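PDB 6N5U: protein SCO1 homolog 1, mitochondrial, which binds copper(I) in its thioredoxin-fold domain and is thought to act in copper homeostasis, mitochondrial redox signalling or delivery of copper to cytochrome c oxidase. Local coordinates for residues Leu35-Thr40 against Tyr113-Met118; Ala55-Ile60 against Val68-Ile73; Thr120-Glu123 against Tyr127-Asp130; Val134-Leu137 against Asn143-Lys146. All blocks are in the same frame, centred on the assembly; numbering follows the deposited sequence.

Interaction 1 (Leu35-Thr40 against Tyr113-Met118); sequences LYFGFT and YRVYYM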
loop_
_atom_site.group_PDB
_atom_site.type_symbol
_atom_site.label_atom_id
_atom_site.label_comp_id
_atom_site.label_asym_id
_atom_site.label_seq_id
_atom_site.Cartn_x
_atom_site.Cartn_y
_atom_site.Cartn_z
ATOM N N LEU A 35 -1.101 -3.495 -2.514
ATOM C CA LEU A 35 -1.461 -2.157 -2.004
ATOM C C LEU A 35 -1.611 -2.180 -0.486
ATOM O O LEU A 35 -2.319 -3.038 0.032
ATOM C CB LEU A 35 -2.767 -1.617 -2.622
ATOM C CG LEU A 35 -3.014 -1.724 -4.122
ATOM C CD1 LEU A 35 -4.492 -1.588 -4.406
ATOM C CD2 LEU A 35 -2.319 -0.627 -4.886
ATOM N N TYR A 36 -0.934 -1.266 0.221
ATOM C CA TYR A 36 -0.983 -1.149 1.677
ATOM C C TYR A 36 -1.427 0.265 1.988
ATOM O O TYR A 36 -0.842 1.232 1.485
ATOM C CB TYR A 36 0.382 -1.489 2.370
ATOM C CG TYR A 36 0.381 -1.236 3.869
ATOM C CD1 TYR A 36 -0.236 -2.127 4.744
ATOM C CD2 TYR A 36 0.916 -0.064 4.401
ATOM C CE1 TYR A 36 -0.341 -1.848 6.111
ATOM C CE2 TYR A 36 0.819 0.225 5.766
ATOM C CZ TYR A 36 0.201 -0.677 6.620
ATOM O OH TYR A 36 0.106 -0.415 7.969
ATOM N N PHE A 37 -2.471 0.392 2.797
ATOM C CA PHE A 37 -2.982 1.714 3.174
ATOM C C PHE A 37 -2.383 2.047 4.537
ATOM O O PHE A 37 -2.438 1.214 5.457
ATOM C CB PHE A 37 -4.525 1.709 3.200
ATOM C CG PHE A 37 -5.202 1.653 1.838
ATOM C CD1 PHE A 37 -5.240 0.467 1.106
ATOM C CD2 PHE A 37 -5.828 2.780 1.304
ATOM C CE1 PHE A 37 -5.836 0.419 -0.152
ATOM C CE2 PHE A 37 -6.435 2.728 0.043
ATOM C CZ PHE A 37 -6.422 1.547 -0.679
ATOM N N GLY A 38 -1.756 3.212 4.624
ATOM C CA GLY A 38 -1.101 3.655 5.847
ATOM C C GLY A 38 -0.965 5.154 5.958
ATOM O O GLY A 38 -1.619 5.881 5.216
ATOM N N PHE A 39 -0.128 5.620 6.912
ATOM C CA PHE A 39 0.191 7.034 7.188
ATOM C C PHE A 39 1.636 7.169 7.725
ATOM O O PHE A 39 2.027 6.400 8.598
ATOM C CB PHE A 39 -0.870 7.721 8.070
ATOM C CG PHE A 39 -0.890 7.479 9.563
ATOM C CD1 PHE A 39 -1.496 6.346 10.091
ATOM C CD2 PHE A 39 -0.443 8.459 10.448
ATOM C CE1 PHE A 39 -1.544 6.142 11.475
ATOM C CE2 PHE A 39 -0.507 8.262 11.833
ATOM C CZ PHE A 39 -1.047 7.102 12.336
ATOM N N THR A 40 2.441 8.096 7.157
ATOM C CA THR A 40 3.868 8.249 7.475
ATOM C C THR A 40 4.150 8.520 8.959
ATOM O O THR A 40 5.208 8.141 9.426
ATOM C CB THR A 40 4.575 9.293 6.567
ATOM O OG1 THR A 40 4.256 10.616 6.980
ATOM C CG2 THR A 40 4.278 9.101 5.081
ATOM N N TYR A 113 -11.784 0.505 -2.029
ATOM C CA TYR A 113 -11.080 -0.628 -1.433
ATOM C C TYR A 113 -11.703 -1.061 -0.096
ATOM O O TYR A 113 -11.226 -1.995 0.512
ATOM C CB TYR A 113 -9.555 -0.326 -1.332
ATOM C CG TYR A 113 -8.915 -0.382 -2.706
ATOM C CD1 TYR A 113 -8.950 0.719 -3.556
ATOM C CD2 TYR A 113 -8.411 -1.579 -3.214
ATOM C CE1 TYR A 113 -8.465 0.644 -4.861
ATOM C CE2 TYR A 113 -7.921 -1.667 -4.518
ATOM C CZ TYR A 113 -7.943 -0.549 -5.337
ATOM O OH TYR A 113 -7.473 -0.630 -6.629
ATOM N N ARG A 114 -12.799 -0.426 0.327
ATOM C CA ARG A 114 -13.488 -0.764 1.581
ATOM C C ARG A 114 -12.552 -0.605 2.792
ATOM O O ARG A 114 -12.453 -1.481 3.653
ATOM C CB ARG A 114 -14.172 -2.157 1.526
ATOM C CG ARG A 114 -14.909 -2.529 0.216
ATOM C CD ARG A 114 -15.899 -1.472 -0.194
ATOM N NE ARG A 114 -16.777 -1.908 -1.267
ATOM C CZ ARG A 114 -17.432 -1.073 -2.062
ATOM N NH1 ARG A 114 -17.261 0.238 -1.943
ATOM N NH2 ARG A 114 -18.255 -1.542 -2.992
ATOM N N VAL A 115 -11.847 0.519 2.829
ATOM C CA VAL A 115 -10.897 0.843 3.886
ATOM C C VAL A 115 -11.514 1.853 4.870
ATOM O O VAL A 115 -12.069 2.879 4.458
ATOM C CB VAL A 115 -9.536 1.333 3.299
ATOM C CG1 VAL A 115 -8.603 1.860 4.389
ATOM C CG2 VAL A 115 -8.851 0.224 2.504
ATOM N N TYR A 116 -11.418 1.545 6.168
ATOM C CA TYR A 116 -11.841 2.431 7.240
ATOM C C TYR A 116 -10.623 3.305 7.607
ATOM O O TYR A 116 -9.506 2.794 7.708
ATOM C CB TYR A 116 -12.294 1.599 8.464
ATOM C CG TYR A 116 -12.166 2.326 9.788
ATOM C CD1 TYR A 116 -13.044 3.348 10.132
ATOM C CD2 TYR A 116 -11.152 2.005 10.689
ATOM C CE1 TYR A 116 -12.902 4.052 11.324
ATOM C CE2 TYR A 116 -11.023 2.679 11.902
ATOM C CZ TYR A 116 -11.900 3.705 12.213
ATOM O OH TYR A 116 -11.785 4.381 13.403
ATOM N N TYR A 117 -10.844 4.602 7.822
ATOM C CA TYR A 117 -9.811 5.534 8.275
ATOM C C TYR A 117 -10.465 6.685 9.034
ATOM O O TYR A 117 -11.477 7.232 8.587
ATOM C CB TYR A 117 -8.844 5.966 7.151
ATOM C CG TYR A 117 -9.372 6.985 6.172
ATOM C CD1 TYR A 117 -10.144 6.598 5.080
ATOM C CD2 TYR A 117 -9.025 8.324 6.279
ATOM C CE1 TYR A 117 -10.638 7.538 4.175
ATOM C CE2 TYR A 117 -9.510 9.271 5.382
ATOM C CZ TYR A 117 -10.316 8.875 4.327
ATOM O OH TYR A 117 -10.805 9.818 3.456
ATOM N N MET A 118 -9.954 6.992 10.219
ATOM C CA MET A 118 -10.522 8.035 11.069
ATOM C C MET A 118 -9.449 8.695 11.933
ATOM O O MET A 118 -8.700 8.021 12.633
ATOM C CB MET A 118 -11.596 7.426 11.964
ATOM C CG MET A 118 -12.401 8.432 12.733
ATOM S SD MET A 118 -13.588 7.584 13.805
ATOM C CE MET A 118 -14.890 7.195 12.593
#
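V115 sets one methyl squarely over the ring of F37: CG2 lies 3.8 Å from the centroid of the F37 ring and only 8° off its normal, a CH-pi contact. The same ring meets Y113 at its far end, where F37 CZ comes within 3.7 Å of Y113 CB. The two rings are inclined at 44° with centroids 5.7 Å apart, too oblique for a stack or an edge-to-face pair. Farther along the Y113 ring, CE2 receives CD1 of L35 at 3.4 Å, so the tyrosine bridges two residues on the same side of strand 32-38. F37 reaches both partners because CG stands anti to its own carbonyl carbon (chi1 -72°), which swings the ring across the Y113 side chain. The partners are placed by the end of helix 103-112: R114, with positive phi, closes it in a Schellman motif and turns the chain toward strand 117-121. On the neighbouring strand 68-74, I73 packs on both L35 and F37. With an alanine in place of F37, the V115 methyl would probably lose the surface it rests on and the Y113 ring part of its support. The V115 side chain lies about 5 Å from that of the copper ligand H131. No hydrogen bond crosses the contact; its cohesion is apolar and aromatic, resting on shape and burial.

Interaction 2 (Ala55-Ile60 against Val68-Ile73); sequences AAIDKI and VVPVFI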
loop_
_atom_site.group_PDB
_atom_site.type_symbol
_atom_site.label_atom_id
_atom_site.label_comp_id
_atom_site.label_asym_id
_atom_site.label_seq_id
_atom_site.Cartn_x
_atom_site.Cartn_y
_atom_site.Cartn_z
ATOM N N ALA A 55 10.449 -7.064 2.606
ATOM C CA ALA A 55 11.161 -8.341 2.691
ATOM C C ALA A 55 10.405 -9.422 1.939
ATOM O O ALA A 55 11.044 -10.308 1.365
ATOM C CB ALA A 55 11.372 -8.740 4.139
ATOM N N ALA A 56 9.042 -9.328 1.910
ATOM C CA ALA A 56 8.173 -10.265 1.180
ATOM C C ALA A 56 8.393 -10.098 -0.341
ATOM O O ALA A 56 8.593 -11.107 -1.025
ATOM C CB ALA A 56 6.719 -10.055 1.545
ATOM N N ILE A 57 8.472 -8.827 -0.837
ATOM C CA ILE A 57 8.737 -8.472 -2.246
ATOM C C ILE A 57 9.977 -9.184 -2.765
ATOM O O ILE A 57 9.907 -9.833 -3.820
ATOM C CB ILE A 57 8.772 -6.919 -2.473
ATOM C CG1 ILE A 57 7.374 -6.274 -2.268
ATOM C CG2 ILE A 57 9.371 -6.511 -3.834
ATOM C CD1 ILE A 57 6.150 -6.909 -3.030
ATOM N N ASP A 58 11.075 -9.130 -1.976
ATOM C CA ASP A 58 12.361 -9.778 -2.275
ATOM C C ASP A 58 12.297 -11.299 -2.222
ATOM O O ASP A 58 12.900 -11.956 -3.065
ATOM C CB ASP A 58 13.462 -9.254 -1.333
ATOM C CG ASP A 58 13.806 -7.780 -1.520
ATOM O OD1 ASP A 58 13.367 -7.187 -2.542
ATOM O OD2 ASP A 58 14.521 -7.216 -0.649
ATOM N N LYS A 59 11.588 -11.861 -1.234
ATOM C CA LYS A 59 11.448 -13.311 -1.090
ATOM C C LYS A 59 10.644 -13.912 -2.246
ATOM O O LYS A 59 11.075 -14.909 -2.823
ATOM C CB LYS A 59 10.821 -13.656 0.254
ATOM C CG LYS A 59 11.772 -13.528 1.418
ATOM C CD LYS A 59 11.531 -14.654 2.408
ATOM C CE LYS A 59 12.366 -14.507 3.640
ATOM N NZ LYS A 59 13.817 -14.358 3.322
ATOM N N ILE A 60 9.507 -13.287 -2.602
ATOM C CA ILE A 60 8.652 -13.649 -3.737
ATOM C C ILE A 60 9.538 -13.757 -4.991
ATOM O O ILE A 60 9.505 -14.795 -5.661
ATOM C CB ILE A 60 7.565 -12.562 -3.941
ATOM C CG1 ILE A 60 6.472 -12.606 -2.844
ATOM C CG2 ILE A 60 6.969 -12.634 -5.347
ATOM C CD1 ILE A 60 5.664 -11.257 -2.693
ATOM N N VAL A 68 6.973 -8.134 -7.900
ATOM C CA VAL A 68 5.716 -7.656 -7.337
ATOM C C VAL A 68 5.972 -6.233 -6.859
ATOM O O VAL A 68 6.994 -5.984 -6.212
ATOM C CB VAL A 68 5.135 -8.586 -6.246
ATOM C CG1 VAL A 68 3.802 -8.058 -5.744
ATOM C CG2 VAL A 68 4.964 -10.004 -6.777
ATOM N N VAL A 69 5.083 -5.284 -7.233
ATOM C CA VAL A 69 5.258 -3.878 -6.890
ATOM C C VAL A 69 4.534 -3.526 -5.606
ATOM O O VAL A 69 3.308 -3.582 -5.577
ATOM C CB VAL A 69 4.914 -2.888 -8.041
ATOM C CG1 VAL A 69 5.300 -1.457 -7.671
ATOM C CG2 VAL A 69 5.573 -3.302 -9.356
ATOM N N PRO A 70 5.271 -3.111 -4.546
ATOM C CA PRO A 70 4.586 -2.676 -3.325
ATOM C C PRO A 70 4.087 -1.246 -3.530
ATOM O O PRO A 70 4.776 -0.430 -4.173
ATOM C CB PRO A 70 5.678 -2.781 -2.251
ATOM C CG PRO A 70 6.981 -2.604 -2.989
ATOM C CD PRO A 70 6.748 -2.967 -4.430
ATOM N N VAL A 71 2.859 -0.967 -3.045
ATOM C CA VAL A 71 2.242 0.347 -3.143
ATOM C C VAL A 71 1.730 0.849 -1.775
ATOM O O VAL A 71 0.817 0.255 -1.191
ATOM C CB VAL A 71 1.147 0.398 -4.246
ATOM C CG1 VAL A 71 0.387 1.738 -4.235
ATOM C CG2 VAL A 71 1.731 0.110 -5.628
ATOM N N PHE A 72 2.283 1.971 -1.299
ATOM C CA PHE A 72 1.820 2.627 -0.079
ATOM C C PHE A 72 0.789 3.721 -0.452
ATOM O O PHE A 72 1.138 4.630 -1.204
ATOM C CB PHE A 72 3.009 3.261 0.645
ATOM C CG PHE A 72 2.682 4.216 1.764
ATOM C CD1 PHE A 72 2.410 3.746 3.041
ATOM C CD2 PHE A 72 2.718 5.590 1.561
ATOM C CE1 PHE A 72 2.141 4.639 4.088
ATOM C CE2 PHE A 72 2.437 6.480 2.606
ATOM C CZ PHE A 72 2.143 6.000 3.857
ATOM N N ILE A 73 -0.470 3.627 0.048
ATOM C CA ILE A 73 -1.499 4.659 -0.190
ATOM C C ILE A 73 -1.775 5.338 1.143
ATOM O O ILE A 73 -2.066 4.661 2.124
ATOM C CB ILE A 73 -2.762 4.091 -0.844
ATOM C CG1 ILE A 73 -2.419 3.333 -2.145
ATOM C CG2 ILE A 73 -3.815 5.216 -1.065
ATOM C CD1 ILE A 73 -3.645 2.656 -2.873
#
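I57 and V68 bury the greatest surface here, and they meet through both branches of the isoleucine. CD1 of I57 meets V68 at an oblique crossing, 3.8 Å from its CB, while CG2 of I57 sits 3.4 Å from the backbone O of V68. The methylene CG1 is used as well: I57 CG1 lies against the ring of P70, 3.8 Å from its CG. With CG1 anti to the carbonyl carbon (chi1 -67°), the bend at chi2 (-51°) turns CD1 onto V68 while CG1 stays against the proline. V68 divides its own methyls between two helix residues. Its CG1 lies by I57 CD1, whereas its CG2 meets CG2 of I60 at 3.6 Å, one turn farther along the helix, with the two side chains crossing at about a right angle. An alanine at I57 would probably open a gap between helix and strand, leaving P70 without its partner on segment 55-60 and V68 only its I60 contact there. All four touching residues are buried, and no hydrogen bond joins the segments. V161 of helix 154-167 extends the apolar packing at I60, while H93 touches I57 and also bonds to D58. The axes of 55-60 and 68-73 run almost antiparallel, at 173°, and approach to 8.8 Å. This is the returning half of a beta-alpha-beta crossover: helix 45-64 lies against the strand that follows it, while strands 32-38 and 68-74 are neighbours in the central sheet of the thioredoxin fold.

Interaction 3 (Thr120-Glu123 against Tyr127-Asp130); sequences TEEE and YLVD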
loop_
_atom_site.group_PDB
_atom_site.type_symbol
_atom_site.label_atom_id
_atom_site.label_comp_id
_atom_site.label_asym_id
_atom_site.label_seq_id
_atom_site.Cartn_x
_atom_site.Cartn_y
_atom_site.Cartn_z
ATOM N N THR A 120 -7.727 10.437 14.951
ATOM C CA THR A 120 -7.715 10.159 16.375
ATOM C C THR A 120 -6.865 11.259 17.005
ATOM O O THR A 120 -5.724 11.432 16.611
ATOM C CB THR A 120 -7.179 8.707 16.527
ATOM O OG1 THR A 120 -8.272 7.804 16.340
ATOM C CG2 THR A 120 -6.425 8.436 17.845
ATOM N N GLU A 121 -7.433 12.047 17.922
ATOM C CA GLU A 121 -6.683 13.126 18.569
ATOM C C GLU A 121 -5.646 12.547 19.507
ATOM O O GLU A 121 -5.873 11.509 20.149
ATOM C CB GLU A 121 -7.598 14.119 19.294
ATOM C CG GLU A 121 -7.011 15.516 19.373
ATOM C CD GLU A 121 -7.182 16.249 20.689
ATOM O OE1 GLU A 121 -8.340 16.365 21.152
ATOM O OE2 GLU A 121 -6.164 16.729 21.244
ATOM N N GLU A 122 -4.464 13.177 19.502
ATOM C CA GLU A 122 -3.293 12.793 20.283
ATOM C C GLU A 122 -2.621 14.023 20.899
ATOM O O GLU A 122 -2.733 15.129 20.361
ATOM C CB GLU A 122 -2.304 12.041 19.386
ATOM C CG GLU A 122 -2.650 10.579 19.178
ATOM C CD GLU A 122 -2.145 9.656 20.263
ATOM O OE1 GLU A 122 -2.977 8.923 20.844
ATOM O OE2 GLU A 122 -0.923 9.668 20.539
ATOM N N GLU A 123 -1.924 13.831 22.034
ATOM C CA GLU A 123 -1.208 14.903 22.745
ATOM C C GLU A 123 0.271 14.959 22.338
ATOM O O GLU A 123 0.801 16.060 22.173
ATOM C CB GLU A 123 -1.409 14.831 24.282
ATOM C CG GLU A 123 -0.864 13.595 24.999
ATOM C CD GLU A 123 -1.456 12.244 24.630
ATOM O OE1 GLU A 123 -2.703 12.119 24.600
ATOM O OE2 GLU A 123 -0.663 11.309 24.369
ATOM N N TYR A 127 -2.195 14.207 16.068
ATOM C CA TYR A 127 -3.233 13.226 15.903
ATOM C C TYR A 127 -2.620 12.008 15.197
ATOM O O TYR A 127 -1.521 12.073 14.624
ATOM C CB TYR A 127 -4.403 13.822 15.081
ATOM C CG TYR A 127 -4.058 14.179 13.648
ATOM C CD1 TYR A 127 -3.554 15.432 13.324
ATOM C CD2 TYR A 127 -4.241 13.261 12.614
ATOM C CE1 TYR A 127 -3.202 15.756 12.012
ATOM C CE2 TYR A 127 -3.899 13.575 11.299
ATOM C CZ TYR A 127 -3.383 14.828 11.002
ATOM O OH TYR A 127 -3.062 15.176 9.713
ATOM N N LEU A 128 -3.337 10.902 15.249
ATOM C CA LEU A 128 -2.982 9.697 14.520
ATOM C C LEU A 128 -4.194 9.359 13.675
ATOM O O LEU A 128 -5.234 9.978 13.842
ATOM C CB LEU A 128 -2.587 8.525 15.455
ATOM C CG LEU A 128 -1.332 8.700 16.323
ATOM C CD1 LEU A 128 -1.209 7.606 17.328
ATOM C CD2 LEU A 128 -0.095 8.777 15.511
ATOM N N VAL A 129 -4.040 8.485 12.706
ATOM C CA VAL A 129 -5.139 8.011 11.875
ATOM C C VAL A 129 -5.366 6.529 12.210
ATOM O O VAL A 129 -4.449 5.715 12.108
ATOM C CB VAL A 129 -4.970 8.283 10.348
ATOM C CG1 VAL A 129 -6.131 7.687 9.556
ATOM C CG2 VAL A 129 -4.835 9.782 10.065
ATOM N N ASP A 130 -6.549 6.223 12.732
ATOM C CA ASP A 130 -6.958 4.861 13.053
ATOM C C ASP A 130 -7.460 4.283 11.727
ATOM O O ASP A 130 -8.275 4.910 11.052
ATOM C CB ASP A 130 -8.072 4.901 14.106
ATOM C CG ASP A 130 -8.506 3.565 14.649
ATOM O OD1 ASP A 130 -7.752 2.591 14.499
ATOM O OD2 ASP A 130 -9.596 3.498 15.237
HETATM O O HOH W 1 -10.293 5.295 17.146
#
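A two-stranded beta hairpin, formed by strands 117-121 and 127-131, is pinned near its turn by the antiparallel hydrogen-bonded pair T120 and L128. Each residue gives its N-H to the other's carbonyl: T120 N to L128 O and L128 N to T120 O are both 2.8 Å. E121 and Y127 form the adjoining non-hydrogen-bonded pair, with their side chains directed to the face opposite T120 and L128. Y127 sets its CB 3.1 Å from T120 O, yet its ring leads away, CG being placed between backbone N and carbonyl carbon (chi1 65°). Its hydroxyl is hydrogen-bonded to D76, and R79 and K119 make cation-pi contacts with the ring. On the face carrying T120 and L128, the glutamate E122 contributes carbon rather than charge: its chain, bent at chi2 (-85°), brings CG within 3.7 Å of L128 CG and lays the carboxylate carbon against L128 CD1. F39 and P43 also touch L128, whose side chain is about 8 Å from the bound copper(I) ion, so this face of the hairpin borders the metal site. D130, just before the copper ligand H131, bonds through OD2 to the hydroxyl of Y116. The same D130 OD2 accepts a 2.7 Å bond from a water, which is also linked, weakly, to T120 OG1 at 3.3 Å.

Interaction 4 (Val134-Leu137 against Asn143-Lys146); sequences VMYL and NFVK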
loop_
_atom_site.group_PDB
_atom_site.type_symbol
_atom_site.label_atom_id
_atom_site.label_comp_id
_atom_site.label_asym_id
_atom_site.label_seq_id
_atom_site.Cartn_x
_atom_site.Cartn_y
_atom_site.Cartn_z
ATOM N N VAL A 134 -4.434 -3.605 6.299
ATOM C CA VAL A 134 -4.768 -4.368 5.111
ATOM C C VAL A 134 -3.689 -4.359 3.992
ATOM O O VAL A 134 -2.994 -3.374 3.817
ATOM C CB VAL A 134 -6.113 -3.751 4.605
ATOM C CG1 VAL A 134 -6.511 -4.299 3.265
ATOM C CG2 VAL A 134 -7.250 -3.971 5.594
ATOM N N MET A 135 -3.615 -5.446 3.211
ATOM C CA MET A 135 -2.788 -5.594 2.016
ATOM C C MET A 135 -3.653 -6.255 0.959
ATOM O O MET A 135 -4.406 -7.202 1.253
ATOM C CB MET A 135 -1.488 -6.385 2.255
ATOM C CG MET A 135 -0.494 -5.639 3.086
ATOM S SD MET A 135 0.981 -6.529 3.563
ATOM C CE MET A 135 0.233 -7.961 4.530
ATOM N N TYR A 136 -3.555 -5.745 -0.269
ATOM C CA TYR A 136 -4.373 -6.210 -1.383
ATOM C C TYR A 136 -3.509 -6.640 -2.534
ATOM O O TYR A 136 -2.801 -5.811 -3.111
ATOM C CB TYR A 136 -5.311 -5.083 -1.863
ATOM C CG TYR A 136 -6.364 -4.645 -0.880
ATOM C CD1 TYR A 136 -7.450 -5.463 -0.584
ATOM C CD2 TYR A 136 -6.320 -3.382 -0.297
ATOM C CE1 TYR A 136 -8.458 -5.046 0.282
ATOM C CE2 TYR A 136 -7.334 -2.945 0.560
ATOM C CZ TYR A 136 -8.404 -3.782 0.844
ATOM O OH TYR A 136 -9.361 -3.436 1.765
ATOM N N LEU A 137 -3.560 -7.922 -2.883
ATOM C CA LEU A 137 -2.760 -8.388 -3.998
ATOM C C LEU A 137 -3.614 -8.235 -5.251
ATOM O O LEU A 137 -4.593 -8.963 -5.436
ATOM C CB LEU A 137 -2.245 -9.831 -3.763
ATOM C CG LEU A 137 -1.755 -10.640 -4.977
ATOM C CD1 LEU A 137 -0.323 -10.278 -5.354
ATOM C CD2 LEU A 137 -1.895 -12.107 -4.724
ATOM N N ASN A 143 -6.903 -6.389 -11.157
ATOM C CA ASN A 143 -8.082 -7.054 -10.627
ATOM C C ASN A 143 -7.675 -7.674 -9.279
ATOM O O ASN A 143 -6.632 -8.325 -9.187
ATOM C CB ASN A 143 -8.598 -8.141 -11.594
ATOM C CG ASN A 143 -9.089 -7.644 -12.939
ATOM O OD1 ASN A 143 -9.873 -6.691 -13.052
ATOM N ND2 ASN A 143 -8.656 -8.305 -13.997
ATOM N N PHE A 144 -8.480 -7.450 -8.235
ATOM C CA PHE A 144 -8.253 -7.997 -6.897
ATOM C C PHE A 144 -8.147 -9.519 -6.908
ATOM O O PHE A 144 -8.984 -10.193 -7.518
ATOM C CB PHE A 144 -9.375 -7.554 -5.939
ATOM C CG PHE A 144 -9.260 -8.165 -4.566
ATOM C CD1 PHE A 144 -8.260 -7.760 -3.687
ATOM C CD2 PHE A 144 -10.129 -9.171 -4.162
ATOM C CE1 PHE A 144 -8.137 -8.335 -2.425
ATOM C CE2 PHE A 144 -10.021 -9.736 -2.889
ATOM C CZ PHE A 144 -9.030 -9.309 -2.025
ATOM N N VAL A 145 -7.128 -10.054 -6.224
ATOM C CA VAL A 145 -6.874 -11.500 -6.149
ATOM C C VAL A 145 -6.999 -12.002 -4.692
ATOM O O VAL A 145 -7.859 -12.843 -4.413
ATOM C CB VAL A 145 -5.530 -11.891 -6.839
ATOM C CG1 VAL A 145 -5.239 -13.385 -6.740
ATOM C CG2 VAL A 145 -5.502 -11.442 -8.293
ATOM N N LYS A 146 -6.164 -11.479 -3.768
ATOM C CA LYS A 146 -6.200 -11.904 -2.367
ATOM C C LYS A 146 -5.906 -10.780 -1.367
ATOM O O LYS A 146 -5.133 -9.865 -1.647
ATOM C CB LYS A 146 -5.257 -13.095 -2.137
ATOM C CG LYS A 146 -5.635 -13.987 -0.951
ATOM C CD LYS A 146 -6.261 -15.277 -1.401
ATOM C CE LYS A 146 -6.756 -16.063 -0.229
ATOM N NZ LYS A 146 -7.537 -17.229 -0.674
#
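A classic beta bulge interrupts the hairpin of strands 135-138 and 144-148: V145 and K146 both stand opposite L137. The L137 carbonyl oxygen is the shared acceptor. V145 N reaches L137 O at 2.9 Å, whereas the bond from K146 N to the same oxygen is long and weak at 3.4 Å. In return L137 N donates to K146 O at 2.8 Å, a nearly straight bond that marks L137 and K146 as the antiparallel hydrogen-bonded pair. The extra residue also brings the V145 side chain over the bonded oxygen, with V145 CB 3.4 Å from L137 O, and lets V145 CG1 touch L137 CD2. Before the bulge, two aromatic residues meet beside the backbone. F144 directs CE1 to the edge of the Y136 ring, near its plane, 3.5 Å from Y136 CD1; the planes are steeply inclined, at 74°, but the pair remains oblique. F144 gets there with CG anti to the backbone N (chi1 176°), which carries its ring back toward strand 135-138. I9 packs on both Y136 and F144. On the side of L137, V161 and E164 of helix 154-167 pack against the leucine, and W32 touches both L137 and V145. The short segments 135-137 and 144-146 run at 113°, far from antiparallel. Such a bulged, strongly twisted hairpin here forms the edge of the central sheet, with 144-148 as its outermost strand, as in the C-terminal beta-beta-alpha part of a thioredoxin fold.

Interactions 1 and 2 are buried and held by apolar and aromatic packing, with no hydrogen bond across, one on either flank of the chain's centre; interaction 4 is partly buried and interaction 3 lies at the surface, and both of these are hairpins held by backbone hydrogen bonds. The central sheet unites three of them: strand 32-38 of interaction 1 pairs with strand 68-74 of interaction 2, through Y36 with V71 and I73, and with strand 135-138 of interaction 4, through L35 and Y136. Interaction 3 instead shares strand 117-121 with interaction 1, and M118 bonds to D130. Interactions 1 and 3 approach the copper site, whereas interaction 2 is remote from it.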